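Local coordinates for ferric uptake regulation protein (Pseudomonas aeruginosa, PDB 1MZB), which probably acts as a metal-responsive transcriptional regulator that binds DNA as a dimer and controls genes for iron uptake, at residues A[55-58]-A[59-63]; A[109-112]-A[113-116]. All coordinates share one frame; numbering follows the deposited sequence.

In the fold
The contacts lie in two helices on opposite sides of the chain's centre: contact 1 within helix 53-66 of the winged-helix DNA-binding part, contact 2 within helix 106-117 of the part that follows in the sequence. Their centres lie 33 Å apart and their nearest atoms about 20 Å, so they do not touch. They differ in their distance from zinc. Contact 2 supplies the ligand E109 to one bound ion, and its R111 side chain is about 5 Å from another; in contact 1 the Y57 side chain is about 13 Å from a bound zinc ion. Contact 2 also meets the second subunit, whereas contact 1 packs within its own chain.

Contact 1: A[55-58]-A[59-63]; sequences TVYR and VLTQF
L60 lies against V56, one helical turn back, and its side chain can be followed atom by atom. CB sits 3.5 Å from V56 O, and CG comes closer, 3.2 Å from that same oxygen, because CG stands beside the backbone N (chi1 -67°) on the side where the carbonyl arrives. CD1 then reaches 3.6 Å from V56 CG1; the two side chains run side by side and point the same way. The L60 N-H closes this turn on V56 O at 3.0 Å in a nearly straight bond (168°). Both residues face inward, V56 onto V40 and L44, L60 onto I23, L27, A37 and V40. This is the helical bundle of a winged-helix domain, in which helix 53-66, lying just before the two-stranded wing, is probably the DNA-recognition helix, as in other winged-helix proteins. The next residue pair faces another way. Y57 O accepts twice from T61: the backbone N at 2.9 Å and OG1 at 3.1 Å, arriving from opposite faces of the carbonyl plane. With OG1 beside the backbone N (chi1 -67°), the T61 hydroxyl donates a hydrogen bond to the carbonyl and also rests over one face of the Y57 ring, offset toward the rim, with OG1 3.5 Å from CE2 of Y57. The far end of that ring is fixed separately, OH being hydrogen-bonded to R71, a residue that T61 also touches. Further round the helix V59 N bonds T55 O at 2.9 Å, while V59 CG1 lies over a face of the F63 ring.

Contact 2: A[109-112]-A[113-116]; sequences EKRQ and KEIV. With ZN (zinc ion), chain B.
K110 O accepts the backbone N-H of E114 at 2.9 Å, one of four i to i+4 bonds that tie these two turns of helix together. A salt bridge adds to them: R111 NH1 donates to E114 OE1 at 3.0 Å, and E114 also packs on M3 of the second subunit. It is an imperfect bond: the N-H...O angle is 136°, the nitrogen approaches from above the carboxylate plane, and the two flat groups stand almost perpendicular (86°). R111 gets there by a bend at chi2 (70°), which brings its guanidinium round toward E114. I115 lies next to the same arginine, CG1 being 4.3 Å from R111 NE. On the side facing the partner molecule, K110 NZ forms salt bridges with E8 and D85 of the second subunit, and K113 packs on V4 of that chain. Another face of the helix meets zinc. E109 OE2 binds the metal at 2.0 Å, whereas E109 OE1 stays 3.0 Å from it, so one oxygen alone makes the bond. A water at 2.3 Å from the zinc donates to Q112 OE1 at 2.7 Å, which makes Q112 a second-shell residue holding a first-shell ligand. H88, D90 and H126 complete this mixed histidine-carboxylate zinc site, which joins helix 106-117 to the start of strand 90-94 and to the segment before strand 129-132.

Contact 1: A[55-58]-A[59-63]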
loop_
_atom_site.group_PDB
_atom_site.type_symbol
_atom_site.label_atom_id
_atom_site.label_comp_id
_atom_site.label_asym_id
_atom_site.label_seq_id
_atom_site.Cartn_x
_atom_site.Cartn_y
_atom_site.Cartn_z
ATOM N N THR A 55 -23.641 8.577 -16.369
ATOM C CA THR A 55 -23.761 8.679 -14.921
ATOM C C THR A 55 -22.497 8.089 -14.256
ATOM O O THR A 55 -22.011 8.617 -13.270
ATOM C CB THR A 55 -24.999 7.915 -14.432
ATOM O OG1 THR A 55 -26.161 8.579 -14.947
ATOM C CG2 THR A 55 -25.048 7.868 -12.871
ATOM N N VAL A 56 -21.974 7.004 -14.805
ATOM C CA VAL A 56 -20.777 6.385 -14.236
ATOM C C VAL A 56 -19.643 7.392 -14.299
ATOM O O VAL A 56 -18.934 7.609 -13.321
ATOM C CB VAL A 56 -20.352 5.086 -15.008
ATOM C CG1 VAL A 56 -18.935 4.668 -14.557
ATOM C CG2 VAL A 56 -21.395 3.908 -14.732
ATOM N N TYR A 57 -19.472 8.034 -15.446
ATOM C CA TYR A 57 -18.385 9.008 -15.570
ATOM C C TYR A 57 -18.570 10.176 -14.589
ATOM O O TYR A 57 -17.634 10.628 -13.946
ATOM C CB TYR A 57 -18.314 9.567 -16.981
ATOM C CG TYR A 57 -17.153 10.539 -17.142
ATOM C CD1 TYR A 57 -15.840 10.083 -17.209
ATOM C CD2 TYR A 57 -17.370 11.919 -17.152
ATOM C CE1 TYR A 57 -14.753 10.992 -17.285
ATOM C CE2 TYR A 57 -16.304 12.826 -17.221
ATOM C CZ TYR A 57 -15.019 12.362 -17.284
ATOM O OH TYR A 57 -13.970 13.246 -17.335
ATOM N N ARG A 58 -19.795 10.665 -14.500
ATOM C CA ARG A 58 -20.085 11.770 -13.602
ATOM C C ARG A 58 -19.753 11.422 -12.164
ATOM O O ARG A 58 -19.101 12.196 -11.470
ATOM C CB ARG A 58 -21.565 12.150 -13.724
ATOM C CG ARG A 58 -21.879 12.704 -15.079
ATOM C CD ARG A 58 -21.695 14.184 -15.100
ATOM N NE ARG A 58 -22.876 14.860 -14.554
ATOM C CZ ARG A 58 -23.981 15.118 -15.250
ATOM N NH1 ARG A 58 -24.057 14.752 -16.524
ATOM N NH2 ARG A 58 -25.003 15.761 -14.681
ATOM N N VAL A 59 -20.229 10.268 -11.708
ATOM C CA VAL A 59 -19.960 9.850 -10.340
ATOM C C VAL A 59 -18.467 9.655 -10.080
ATOM O O VAL A 59 -17.957 10.064 -9.053
ATOM C CB VAL A 59 -20.679 8.549 -9.986
ATOM C CG1 VAL A 59 -20.226 8.070 -8.586
ATOM C CG2 VAL A 59 -22.188 8.739 -10.014
ATOM N N LEU A 60 -17.750 9.011 -11.007
ATOM C CA LEU A 60 -16.336 8.836 -10.795
ATOM C C LEU A 60 -15.653 10.215 -10.720
ATOM O O LEU A 60 -14.705 10.386 -9.967
ATOM C CB LEU A 60 -15.726 7.988 -11.945
ATOM C CG LEU A 60 -16.181 6.521 -11.997
ATOM C CD1 LEU A 60 -15.716 5.806 -13.349
ATOM C CD2 LEU A 60 -15.501 5.812 -10.796
ATOM N N THR A 61 -16.143 11.197 -11.488
ATOM C CA THR A 61 -15.530 12.538 -11.443
ATOM C C THR A 61 -15.870 13.223 -10.098
ATOM O O THR A 61 -15.046 13.943 -9.521
ATOM C CB THR A 61 -15.981 13.410 -12.632
ATOM O OG1 THR A 61 -15.446 12.831 -13.845
ATOM C CG2 THR A 61 -15.422 14.834 -12.502
ATOM N N GLN A 62 -17.057 12.927 -9.584
ATOM C CA GLN A 62 -17.484 13.469 -8.272
ATOM C C GLN A 62 -16.556 12.862 -7.216
ATOM O O GLN A 62 -16.069 13.576 -6.324
ATOM C CB GLN A 62 -18.955 13.102 -7.987
ATOM C CG GLN A 62 -19.981 13.681 -8.980
ATOM C CD GLN A 62 -21.446 13.446 -8.613
ATOM O OE1 GLN A 62 -21.850 12.331 -8.241
ATOM N NE2 GLN A 62 -22.262 14.509 -8.727
ATOM N N PHE A 63 -16.298 11.551 -7.323
ATOM C CA PHE A 63 -15.423 10.849 -6.378
ATOM C C PHE A 63 -14.000 11.366 -6.439
ATOM O O PHE A 63 -13.308 11.461 -5.433
ATOM C CB PHE A 63 -15.389 9.337 -6.670
ATOM C CG PHE A 63 -16.619 8.604 -6.245
ATOM C CD1 PHE A 63 -17.688 9.276 -5.670
ATOM C CD2 PHE A 63 -16.716 7.241 -6.445
ATOM C CE1 PHE A 63 -18.832 8.589 -5.297
ATOM C CE2 PHE A 63 -17.873 6.545 -6.075
ATOM C CZ PHE A 63 -18.924 7.222 -5.506
#

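Contact 2: A[109-112]-A[113-116]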
loop_
_atom_site.group_PDB
_atom_site.type_symbol
_atom_site.label_atom_id
_atom_site.label_comp_id
_atom_site.label_asym_id
_atom_site.label_seq_id
_atom_site.Cartn_x
_atom_site.Cartn_y
_atom_site.Cartn_z
ATOM N N GLU A 109 10.022 7.267 -0.899
ATOM C CA GLU A 109 9.044 8.007 -0.103
ATOM C C GLU A 109 9.721 8.848 0.986
ATOM O O GLU A 109 9.327 9.989 1.245
ATOM C CB GLU A 109 8.049 7.042 0.559
ATOM C CG GLU A 109 7.208 6.191 -0.401
ATOM C CD GLU A 109 6.387 7.018 -1.379
ATOM O OE1 GLU A 109 5.784 8.029 -0.966
ATOM O OE2 GLU A 109 6.331 6.625 -2.561
ATOM N N LYS A 110 10.725 8.284 1.653
ATOM C CA LYS A 110 11.374 9.049 2.704
ATOM C C LYS A 110 12.259 10.135 2.091
ATOM O O LYS A 110 12.342 11.239 2.632
ATOM C CB LYS A 110 12.157 8.115 3.640
ATOM C CG LYS A 110 11.254 7.403 4.697
ATOM C CD LYS A 110 11.995 6.196 5.321
ATOM C CE LYS A 110 11.557 5.825 6.739
ATOM N NZ LYS A 110 10.245 5.139 6.917
ATOM N N ARG A 111 12.878 9.845 0.948
ATOM C CA ARG A 111 13.726 10.851 0.291
ATOM C C ARG A 111 12.876 12.051 -0.175
ATOM O O ARG A 111 13.326 13.201 -0.096
ATOM C CB ARG A 111 14.478 10.237 -0.882
ATOM C CG ARG A 111 15.365 11.234 -1.616
ATOM C CD ARG A 111 16.561 11.634 -0.730
ATOM N NE ARG A 111 17.471 12.528 -1.434
ATOM C CZ ARG A 111 18.523 13.106 -0.879
ATOM N NH1 ARG A 111 18.817 12.882 0.407
ATOM N NH2 ARG A 111 19.280 13.910 -1.615
ATOM N N GLN A 112 11.674 11.785 -0.701
ATOM C CA GLN A 112 10.759 12.861 -1.109
ATOM C C GLN A 112 10.443 13.757 0.093
ATOM O O GLN A 112 10.445 14.979 -0.026
ATOM C CB GLN A 112 9.442 12.294 -1.648
ATOM C CG GLN A 112 9.638 11.625 -2.986
ATOM C CD GLN A 112 8.415 10.889 -3.495
ATOM O OE1 GLN A 112 8.405 10.448 -4.635
ATOM N NE2 GLN A 112 7.391 10.737 -2.654
ATOM N N LYS A 113 10.153 13.146 1.240
ATOM C CA LYS A 113 9.858 13.921 2.461
ATOM C C LYS A 113 11.062 14.758 2.894
ATOM O O LYS A 113 10.915 15.912 3.314
ATOM C CB LYS A 113 9.488 12.985 3.620
ATOM C CG LYS A 113 8.090 12.396 3.530
ATOM C CD LYS A 113 7.883 11.381 4.625
ATOM C CE LYS A 113 6.589 10.595 4.456
ATOM N NZ LYS A 113 6.640 9.396 5.369
ATOM N N GLU A 114 12.247 14.174 2.795
ATOM C CA GLU A 114 13.471 14.860 3.200
ATOM C C GLU A 114 13.735 16.091 2.330
ATOM O O GLU A 114 14.067 17.156 2.847
ATOM C CB GLU A 114 14.660 13.884 3.150
ATOM C CG GLU A 114 16.019 14.489 3.545
ATOM C CD GLU A 114 17.158 13.455 3.588
ATOM O OE1 GLU A 114 17.096 12.430 2.853
ATOM O OE2 GLU A 114 18.130 13.682 4.349
ATOM N N ILE A 115 13.569 15.921 1.020
ATOM C CA ILE A 115 13.775 16.967 0.004
ATOM C C ILE A 115 12.863 18.157 0.290
ATOM O O ILE A 115 13.285 19.306 0.269
ATOM C CB ILE A 115 13.387 16.458 -1.409
ATOM C CG1 ILE A 115 14.486 15.575 -1.989
ATOM C CG2 ILE A 115 13.128 17.639 -2.356
ATOM C CD1 ILE A 115 14.107 15.005 -3.330
ATOM N N VAL A 116 11.601 17.853 0.541
ATOM C CA VAL A 116 10.597 18.870 0.795
ATOM C C VAL A 116 10.769 19.542 2.160
ATOM O O VAL A 116 10.719 20.765 2.267
ATOM C CB VAL A 116 9.198 18.225 0.649
ATOM C CG1 VAL A 116 8.114 19.185 1.034
ATOM C CG2 VAL A 116 9.017 17.785 -0.829
HETATM ZN ZN ZN B . 4.945 7.433 -3.765
HETATM O O HOH W 1 6.753 8.369 -4.825
#